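Local coordinates for protein BCAM1869 (Burkholderia cenocepacia, PDB 4O2H), which is an RsaM homolog that associates with itself and probably acts as a transcriptional regulator in quorum sensing, at residues G19-S24 with A72-G77; A29-D34 with A117-R122; G59-H64 with W78-E83. One frame throughout, in Å; residues are numbered along the deposited sequence.

Contact 1: residues G19-S24 with A72-G77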
loop_
_atom_site.group_PDB
_atom_site.type_symbol
_atom_site.label_atom_id
_atom_site.label_comp_id
_atom_site.label_asym_id
_atom_site.label_seq_id
_atom_site.Cartn_x
_atom_site.Cartn_y
_atom_site.Cartn_z
ATOM N N GLY A 19 -6.296 -11.079 -14.764
ATOM C CA GLY A 19 -5.464 -10.556 -13.672
ATOM C C GLY A 19 -5.675 -11.113 -12.271
ATOM O O GLY A 19 -4.961 -10.719 -11.350
ATOM N N TYR A 20 -6.637 -12.023 -12.079
ATOM C CA TYR A 20 -6.868 -12.631 -10.762
ATOM C C TYR A 20 -6.288 -14.009 -10.670
ATOM O O TYR A 20 -6.341 -14.749 -11.651
ATOM C CB TYR A 20 -8.363 -12.716 -10.437
ATOM C CG TYR A 20 -9.035 -11.371 -10.315
ATOM C CD1 TYR A 20 -8.988 -10.651 -9.123
ATOM C CD2 TYR A 20 -9.748 -10.825 -11.385
ATOM C CE1 TYR A 20 -9.668 -9.441 -8.980
ATOM C CE2 TYR A 20 -10.369 -9.575 -11.276
ATOM C CZ TYR A 20 -10.331 -8.894 -10.064
ATOM O OH TYR A 20 -10.951 -7.684 -9.919
ATOM N N VAL A 21 -5.727 -14.348 -9.489
ATOM C CA VAL A 21 -5.245 -15.684 -9.081
ATOM C C VAL A 21 -6.466 -16.397 -8.501
ATOM O O VAL A 21 -6.995 -15.938 -7.491
ATOM C CB VAL A 21 -4.056 -15.615 -8.056
ATOM C CG1 VAL A 21 -3.712 -17.012 -7.501
ATOM C CG2 VAL A 21 -2.827 -14.968 -8.699
ATOM N N ARG A 22 -6.947 -17.464 -9.143
ATOM C CA ARG A 22 -8.166 -18.151 -8.702
ATOM C C ARG A 22 -7.869 -19.254 -7.724
ATOM O O ARG A 22 -7.062 -20.143 -7.995
ATOM C CB ARG A 22 -8.989 -18.648 -9.877
ATOM C CG ARG A 22 -9.705 -17.477 -10.540
ATOM C CD ARG A 22 -10.536 -17.807 -11.776
ATOM N NE ARG A 22 -11.432 -16.679 -12.025
ATOM C CZ ARG A 22 -11.067 -15.531 -12.599
ATOM N NH1 ARG A 22 -11.931 -14.537 -12.714
ATOM N NH2 ARG A 22 -9.833 -15.370 -13.052
ATOM N N LEU A 23 -8.475 -19.135 -6.530
ATOM C CA LEU A 23 -8.233 -20.036 -5.408
ATOM C C LEU A 23 -9.530 -20.454 -4.756
ATOM O O LEU A 23 -10.407 -19.616 -4.523
ATOM C CB LEU A 23 -7.333 -19.325 -4.361
ATOM C CG LEU A 23 -5.929 -18.884 -4.767
ATOM C CD1 LEU A 23 -5.331 -17.996 -3.715
ATOM C CD2 LEU A 23 -5.019 -20.088 -5.018
ATOM N N SER A 24 -9.628 -21.741 -4.410
ATOM C CA SER A 24 -10.797 -22.287 -3.717
ATOM C C SER A 24 -10.870 -21.784 -2.281
ATOM O O SER A 24 -9.873 -21.337 -1.715
ATOM C CB SER A 24 -10.761 -23.812 -3.711
ATOM O OG SER A 24 -9.733 -24.263 -2.846
ATOM N N ALA A 72 1.298 -19.206 -7.472
ATOM C CA ALA A 72 1.281 -17.864 -8.030
ATOM C C ALA A 72 1.556 -16.797 -6.943
ATOM O O ALA A 72 1.324 -17.019 -5.748
ATOM C CB ALA A 72 -0.051 -17.591 -8.732
ATOM N N TYR A 73 2.087 -15.644 -7.374
ATOM C CA TYR A 73 2.346 -14.510 -6.507
ATOM C C TYR A 73 1.004 -13.916 -6.102
ATOM O O TYR A 73 0.172 -13.673 -6.964
ATOM C CB TYR A 73 3.243 -13.479 -7.198
ATOM C CG TYR A 73 3.583 -12.293 -6.314
ATOM C CD1 TYR A 73 4.451 -12.432 -5.230
ATOM C CD2 TYR A 73 3.050 -11.028 -6.569
ATOM C CE1 TYR A 73 4.783 -11.347 -4.426
ATOM C CE2 TYR A 73 3.344 -9.940 -5.740
ATOM C CZ TYR A 73 4.225 -10.104 -4.683
ATOM O OH TYR A 73 4.540 -9.043 -3.885
ATOM N N VAL A 74 0.764 -13.795 -4.803
ATOM C CA VAL A 74 -0.486 -13.256 -4.266
ATOM C C VAL A 74 -0.189 -11.968 -3.455
ATOM O O VAL A 74 0.736 -11.988 -2.654
ATOM C CB VAL A 74 -1.224 -14.334 -3.405
ATOM C CG1 VAL A 74 -2.325 -13.718 -2.548
ATOM C CG2 VAL A 74 -1.801 -15.427 -4.291
ATOM N N THR A 75 -0.942 -10.865 -3.707
ATOM C CA THR A 75 -0.875 -9.579 -2.957
ATOM C C THR A 75 -2.195 -9.314 -2.265
ATOM O O THR A 75 -3.259 -9.534 -2.841
ATOM C CB THR A 75 -0.605 -8.385 -3.868
ATOM O OG1 THR A 75 -1.430 -8.527 -5.020
ATOM C CG2 THR A 75 0.817 -8.287 -4.273
ATOM N N VAL A 76 -2.136 -8.878 -1.039
ATOM C CA VAL A 76 -3.290 -8.587 -0.206
ATOM C C VAL A 76 -2.932 -7.368 0.621
ATOM O O VAL A 76 -1.930 -7.374 1.361
ATOM C CB VAL A 76 -3.708 -9.803 0.689
ATOM C CG1 VAL A 76 -4.978 -9.496 1.505
ATOM C CG2 VAL A 76 -3.877 -11.094 -0.140
ATOM N N GLY A 77 -3.737 -6.331 0.461
ATOM C CA GLY A 77 -3.565 -5.080 1.182
ATOM C C GLY A 77 -4.880 -4.551 1.680
ATOM O O GLY A 77 -5.935 -4.903 1.167
#
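With chi1 of 172°, Val21 sets CG1 anti to its backbone N and leaves CG2 beside that N, and this spread lets the two methyls straddle Ala72 and reach different neighbours on the 72-77 segment. Val74 has nearly the same torsion (chi1 165°), and its CG2, beside the backbone N, is the branch that faces Val21. Ala72 CB lies almost equally far from both prongs, 3.8 Å from Val21 CG2 and 3.9 Å from Val21 CG1. Val21 CG2 also rests against the backbone, 3.7 Å from Tyr73 O, while Val21 CG1 meets Val74 CG2 at 4.1 Å, the two valines crossing at a slant. Leu23, two residues further on, on the same face of the strand, adds a looser touch, its CD1 lying 4.4 Å from Val74 CG2, so that Val74 CG2 is approached by both Val21 and Leu23. The backbones stay well apart, with Val21 CA 7.0 Å from Ala72 CA, and the segments are not paired as strands. Strand 21-24 instead hydrogen-bonds in parallel with 100-103, through Val21 and Leu23 to Met101, and residues 74-77 already belong to the four-stranded antiparallel sheet. Asn99 links the two segments: its side chain hydrogen-bonds Tyr73 O and Thr75 N, and its backbone bonds that of Val21. The Tyr73 side chain leaves the backbone away from the 19-24 segment; its OH hydrogen-bonds His64 ND1 and its ring stacks on His139 of the second subunit. The side-chain contacts are between apolar groups, with one methyl against a backbone carbonyl oxygen; directly between these segments cohesion therefore comes from van der Waals packing and burial, while directional hydrogen bonds are supplied by Asn99.

Contact 2: residues A29-D34 with A117-R122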
loop_
_atom_site.group_PDB
_atom_site.type_symbol
_atom_site.label_atom_id
_atom_site.label_comp_id
_atom_site.label_asym_id
_atom_site.label_seq_id
_atom_site.Cartn_x
_atom_site.Cartn_y
_atom_site.Cartn_z
ATOM N N ALA A 29 -8.176 -20.710 2.885
ATOM C CA ALA A 29 -8.084 -20.953 4.328
ATOM C C ALA A 29 -6.661 -21.444 4.718
ATOM O O ALA A 29 -6.315 -21.358 5.887
ATOM C CB ALA A 29 -9.140 -21.964 4.781
ATOM N N ALA A 30 -5.831 -21.919 3.749
ATOM C CA ALA A 30 -4.449 -22.336 4.030
ATOM C C ALA A 30 -3.426 -21.369 3.405
ATOM O O ALA A 30 -2.229 -21.642 3.444
ATOM C CB ALA A 30 -4.211 -23.754 3.529
ATOM N N LEU A 31 -3.890 -20.240 2.838
ATOM C CA LEU A 31 -3.025 -19.233 2.221
ATOM C C LEU A 31 -1.935 -18.727 3.185
ATOM O O LEU A 31 -2.212 -18.309 4.303
ATOM C CB LEU A 31 -3.832 -18.043 1.688
ATOM C CG LEU A 31 -3.044 -17.102 0.756
ATOM C CD1 LEU A 31 -2.590 -17.823 -0.483
ATOM C CD2 LEU A 31 -3.856 -15.904 0.390
ATOM N N VAL A 32 -0.697 -18.807 2.733
ATOM C CA VAL A 32 0.502 -18.426 3.473
ATOM C C VAL A 32 0.861 -16.971 3.118
ATOM O O VAL A 32 1.521 -16.731 2.125
ATOM C CB VAL A 32 1.653 -19.437 3.127
ATOM C CG1 VAL A 32 3.004 -19.019 3.726
ATOM C CG2 VAL A 32 1.290 -20.874 3.550
ATOM N N LEU A 33 0.411 -16.006 3.901
ATOM C CA LEU A 33 0.760 -14.608 3.632
ATOM C C LEU A 33 1.781 -14.090 4.629
ATOM O O LEU A 33 1.745 -14.453 5.803
ATOM C CB LEU A 33 -0.460 -13.692 3.650
ATOM C CG LEU A 33 -1.445 -13.866 2.555
ATOM C CD1 LEU A 33 -2.741 -13.249 2.932
ATOM C CD2 LEU A 33 -0.926 -13.325 1.226
ATOM N N ASP A 34 2.699 -13.247 4.131
ATOM C CA ASP A 34 3.752 -12.602 4.892
ATOM C C ASP A 34 3.563 -11.115 4.831
ATOM O O ASP A 34 3.123 -10.606 3.801
ATOM C CB ASP A 34 5.130 -12.965 4.317
ATOM C CG ASP A 34 5.409 -14.450 4.274
ATOM O OD1 ASP A 34 5.135 -15.137 5.289
ATOM O OD2 ASP A 34 5.921 -14.927 3.226
ATOM N N ALA A 117 -14.075 -11.309 2.122
ATOM C CA ALA A 117 -14.533 -11.898 3.362
ATOM C C ALA A 117 -13.698 -13.108 3.727
ATOM O O ALA A 117 -13.296 -13.231 4.890
ATOM C CB ALA A 117 -15.990 -12.298 3.229
ATOM N N ALA A 118 -13.421 -13.989 2.742
ATOM C CA ALA A 118 -12.581 -15.164 2.957
ATOM C C ALA A 118 -11.160 -14.743 3.268
ATOM O O ALA A 118 -10.535 -15.356 4.124
ATOM C CB ALA A 118 -12.609 -16.085 1.741
ATOM N N LEU A 119 -10.662 -13.670 2.630
ATOM C CA LEU A 119 -9.304 -13.190 2.924
ATOM C C LEU A 119 -9.216 -12.551 4.285
ATOM O O LEU A 119 -8.252 -12.860 4.999
ATOM C CB LEU A 119 -8.751 -12.247 1.868
ATOM C CG LEU A 119 -8.286 -12.928 0.554
ATOM C CD1 LEU A 119 -8.135 -11.892 -0.559
ATOM C CD2 LEU A 119 -6.939 -13.622 0.738
ATOM N N ALA A 120 -10.232 -11.713 4.687
ATOM C CA ALA A 120 -10.242 -11.049 6.016
ATOM C C ALA A 120 -10.220 -12.118 7.131
ATOM O O ALA A 120 -9.496 -11.938 8.117
ATOM C CB ALA A 120 -11.448 -10.093 6.180
ATOM N N ALA A 121 -10.934 -13.250 6.919
ATOM C CA ALA A 121 -10.968 -14.421 7.823
ATOM C C ALA A 121 -9.588 -15.117 7.870
ATOM O O ALA A 121 -9.075 -15.378 8.970
ATOM C CB ALA A 121 -12.052 -15.421 7.385
ATOM N N ARG A 122 -8.947 -15.349 6.704
ATOM C CA ARG A 122 -7.600 -15.934 6.738
ATOM C C ARG A 122 -6.624 -14.988 7.477
ATOM O O ARG A 122 -5.791 -15.443 8.273
ATOM C CB ARG A 122 -7.075 -16.249 5.318
ATOM C CG ARG A 122 -5.673 -16.880 5.300
ATOM C CD ARG A 122 -5.578 -18.086 6.241
ATOM N NE ARG A 122 -4.349 -18.830 6.011
ATOM C CZ ARG A 122 -3.750 -19.599 6.909
ATOM N NH1 ARG A 122 -4.287 -19.767 8.116
ATOM N NH2 ARG A 122 -2.613 -20.220 6.606
HETATM O O HOH W 1 -7.084 -20.322 8.270
#
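The connection between helix 25-29 and strand 34-40 is fastened to the flank of helix 112-125 by one arginine and a pair of leucines. Arg122 CG stands anti to the backbone N, and a bend at chi2 (51°) turns the rest of the chain along the connection. There NE donates to Leu31 O at 2.8 Å, with 140° at the hydrogen, and NH2 gives the same oxygen a second, weak bond at 3.0 Å. The carbonyl thus sits at the edge of the guanidinium, held by two N-H groups, though it lies 20° out of the guanidinium plane. Ala29 O takes a different place, 3.0 Å above one face and offset toward the rim; Ala30 CA covers that face as well. A water joins this second carbonyl to the arginine, donating to Ala29 O at 2.7 Å and weakly accepting from Arg122 NH1. In the fold, this linker passes from the small helix to strand 34-40, outermost within this chain in the antiparallel sheet, and helix 112-125 packs beside it. Three residues, nearly one turn, before Arg122, Leu119 CD2 meets Leu31 CD2 at 3.9 Å, the two side chains lying across one another. Both leucines are buried against strand 74-83, Leu31 on Val74 and Leu119 on Val76, while Leu119 also touches Val96 and Leu28.

Contact 3: residues G59-H64 with W78-E83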
loop_
_atom_site.group_PDB
_atom_site.type_symbol
_atom_site.label_atom_id
_atom_site.label_comp_id
_atom_site.label_asym_id
_atom_site.label_seq_id
_atom_site.Cartn_x
_atom_site.Cartn_y
_atom_site.Cartn_z
ATOM N N GLY A 59 -4.113 3.313 9.167
ATOM C CA GLY A 59 -3.104 3.197 8.131
ATOM C C GLY A 59 -3.376 2.091 7.159
ATOM O O GLY A 59 -4.463 1.502 7.140
ATOM N N TYR A 60 -2.339 1.788 6.394
ATOM C CA TYR A 60 -2.287 0.784 5.361
ATOM C C TYR A 60 -1.370 -0.363 5.806
ATOM O O TYR A 60 -0.541 -0.220 6.712
ATOM C CB TYR A 60 -1.787 1.420 4.032
ATOM C CG TYR A 60 -0.280 1.596 3.969
ATOM C CD1 TYR A 60 0.548 0.557 3.542
ATOM C CD2 TYR A 60 0.324 2.790 4.371
ATOM C CE1 TYR A 60 1.936 0.691 3.535
ATOM C CE2 TYR A 60 1.714 2.949 4.326
ATOM C CZ TYR A 60 2.514 1.880 3.944
ATOM O OH TYR A 60 3.884 1.988 3.929
ATOM N N THR A 61 -1.545 -1.497 5.155
ATOM C CA THR A 61 -0.706 -2.675 5.296
ATOM C C THR A 61 -0.784 -3.440 3.977
ATOM O O THR A 61 -1.807 -3.400 3.306
ATOM C CB THR A 61 -1.022 -3.490 6.534
ATOM O OG1 THR A 61 -0.019 -4.500 6.656
ATOM C CG2 THR A 61 -2.428 -4.069 6.517
ATOM N N GLU A 62 0.359 -4.016 3.587
ATOM C CA GLU A 62 0.629 -4.800 2.389
ATOM C C GLU A 62 1.261 -6.138 2.773
ATOM O O GLU A 62 2.219 -6.164 3.531
ATOM C CB GLU A 62 1.547 -4.029 1.411
ATOM C CG GLU A 62 0.832 -2.886 0.707
ATOM C CD GLU A 62 -0.451 -3.236 -0.038
ATOM O OE1 GLU A 62 -0.670 -4.411 -0.425
ATOM O OE2 GLU A 62 -1.225 -2.286 -0.278
ATOM N N TRP A 63 0.673 -7.235 2.275
ATOM C CA TRP A 63 1.044 -8.620 2.554
ATOM C C TRP A 63 1.172 -9.366 1.224
ATOM O O TRP A 63 0.616 -8.934 0.211
ATOM C CB TRP A 63 -0.031 -9.289 3.478
ATOM C CG TRP A 63 -0.041 -8.765 4.905
ATOM C CD1 TRP A 63 -0.160 -7.465 5.306
ATOM C CD2 TRP A 63 0.206 -9.533 6.097
ATOM N NE1 TRP A 63 -0.027 -7.372 6.669
ATOM C CE2 TRP A 63 0.190 -8.633 7.184
ATOM C CE3 TRP A 63 0.384 -10.907 6.354
ATOM C CZ2 TRP A 63 0.315 -9.063 8.520
ATOM C CZ3 TRP A 63 0.549 -11.334 7.677
ATOM C CH2 TRP A 63 0.541 -10.416 8.738
ATOM N N HIS A 64 1.968 -10.429 1.197
ATOM C CA HIS A 64 2.130 -11.161 -0.057
ATOM C C HIS A 64 2.495 -12.629 0.197
ATOM O O HIS A 64 2.905 -13.017 1.292
ATOM C CB HIS A 64 3.138 -10.455 -1.036
ATOM C CG HIS A 64 4.615 -10.564 -0.717
ATOM N ND1 HIS A 64 5.575 -9.938 -1.526
ATOM C CD2 HIS A 64 5.259 -11.199 0.302
ATOM C CE1 HIS A 64 6.750 -10.203 -0.970
ATOM N NE2 HIS A 64 6.618 -10.967 0.125
ATOM N N TRP A 78 -4.833 -3.775 2.733
ATOM C CA TRP A 78 -6.039 -3.207 3.313
ATOM C C TRP A 78 -5.677 -2.026 4.194
ATOM O O TRP A 78 -4.505 -1.838 4.578
ATOM C CB TRP A 78 -6.833 -4.276 4.131
ATOM C CG TRP A 78 -6.100 -4.798 5.347
ATOM C CD1 TRP A 78 -6.294 -4.413 6.651
ATOM C CD2 TRP A 78 -5.179 -5.910 5.390
ATOM N NE1 TRP A 78 -5.526 -5.180 7.490
ATOM C CE2 TRP A 78 -4.831 -6.111 6.748
ATOM C CE3 TRP A 78 -4.577 -6.722 4.406
ATOM C CZ2 TRP A 78 -3.897 -7.082 7.147
ATOM C CZ3 TRP A 78 -3.632 -7.655 4.797
ATOM C CH2 TRP A 78 -3.318 -7.851 6.155
ATOM N N ASP A 79 -6.706 -1.247 4.526
ATOM C CA ASP A 79 -6.665 -0.157 5.500
ATOM C C ASP A 79 -7.132 -0.688 6.829
ATOM O O ASP A 79 -8.060 -1.517 6.899
ATOM C CB ASP A 79 -7.522 1.047 5.063
ATOM C CG ASP A 79 -6.970 1.829 3.887
ATOM O OD1 ASP A 79 -5.791 1.601 3.512
ATOM O OD2 ASP A 79 -7.699 2.682 3.356
ATOM N N TRP A 80 -6.465 -0.241 7.896
ATOM C CA TRP A 80 -6.809 -0.667 9.261
ATOM C C TRP A 80 -6.928 0.544 10.186
ATOM O O TRP A 80 -6.497 1.625 9.846
ATOM C CB TRP A 80 -5.762 -1.661 9.814
ATOM C CG TRP A 80 -4.373 -1.083 9.781
ATOM C CD1 TRP A 80 -3.462 -1.212 8.775
ATOM C CD2 TRP A 80 -3.795 -0.164 10.732
ATOM N NE1 TRP A 80 -2.354 -0.447 9.038
ATOM C CE2 TRP A 80 -2.534 0.214 10.231
ATOM C CE3 TRP A 80 -4.216 0.359 11.978
ATOM C CZ2 TRP A 80 -1.704 1.125 10.903
ATOM C CZ3 TRP A 80 -3.393 1.257 12.642
ATOM C CH2 TRP A 80 -2.151 1.626 12.112
ATOM N N TYR A 81 -7.497 0.343 11.354
ATOM C CA TYR A 81 -7.544 1.331 12.402
ATOM C C TYR A 81 -7.409 0.608 13.708
ATOM O O TYR A 81 -7.783 -0.567 13.838
ATOM C CB TYR A 81 -8.757 2.297 12.365
ATOM C CG TYR A 81 -10.131 1.704 12.583
ATOM C CD1 TYR A 81 -10.669 1.597 13.861
ATOM C CD2 TYR A 81 -10.939 1.349 11.504
ATOM C CE1 TYR A 81 -11.945 1.078 14.069
ATOM C CE2 TYR A 81 -12.226 0.843 11.698
ATOM C CZ TYR A 81 -12.723 0.709 12.984
ATOM O OH TYR A 81 -13.993 0.229 13.185
ATOM N N LEU A 82 -6.841 1.314 14.671
ATOM C CA LEU A 82 -6.670 0.809 16.004
ATOM C C LEU A 82 -7.681 1.521 16.904
ATOM O O LEU A 82 -7.595 2.738 17.075
ATOM C CB LEU A 82 -5.205 1.043 16.448
ATOM C CG LEU A 82 -4.873 0.783 17.921
ATOM C CD1 LEU A 82 -5.078 -0.694 18.265
ATOM C CD2 LEU A 82 -3.485 1.226 18.203
ATOM N N GLU A 83 -8.651 0.761 17.470
ATOM C CA GLU A 83 -9.670 1.311 18.364
ATOM C C GLU A 83 -9.046 1.799 19.651
ATOM O O GLU A 83 -8.121 1.163 20.168
ATOM C CB GLU A 83 -10.762 0.295 18.688
ATOM C CG GLU A 83 -11.771 0.089 17.575
ATOM C CD GLU A 83 -13.188 -0.131 18.069
ATOM O OE1 GLU A 83 -13.350 -0.757 19.143
ATOM O OE2 GLU A 83 -14.132 0.346 17.393
#
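Gly59 exchanges both backbone bonds with Trp80, its N donating to Trp80 O and its O accepting from Trp80 N at 2.8 Å. Trp80 CG lies between the backbone N and the carbonyl carbon (chi1 56°), which swings the indole over this glycine, where there is no side chain: Gly59 CA lies over a ring face, 4.1 Å from the centroid of the five-membered ring. Tyr60, opposite Asp79 in a non-hydrogen-bonded pair, offers its carbonyl to the indole edge; Trp80 NE1 donates at 3.0 Å to Tyr60 O, approaching from above the carbonyl plane though the oxygen lies in the ring plane. Thr61 pairs with Trp78 through both backbone bonds. Its CG2 presses on the centre of one Trp78 face, 3.4 Å from the five-membered-ring centroid, and its OG1, hydrogen-bonded to Ser38 OG and Ala37 O, accepts from Trp63 NE1 at 2.9 Å. Trp63 then lays a ring face on Trp78 CH2, 3.3 Å from Trp63 CD1, with the ring planes at 35°. These residues belong to the antiparallel beta hairpin of strands 55-65 and 74-83, whose tryptophan-bearing face is covered by helix 128-138.

How the contacts relate
From the N terminus, 19-24 is joined to 72-77 in contact 1, closing a loop that contains the linker 29-34 and strand 55-65. The linker is tied to helix 112-125 much later, so contact 2 crosses contact 1 along the chain. Contact 3, the hairpin 59-64 with 78-83, nests inside the loop closed by contact 2 and also crosses contact 1. The chain runs directly from 72-77 into 78-83, making strand 74-83 common to contacts 1 and 3. Leu33 packs on Val74 and Val76, joining contacts 1 and 2, while Asp34 O lies 2.9 Å from His64 N, a probable hydrogen bond between contacts 2 and 3.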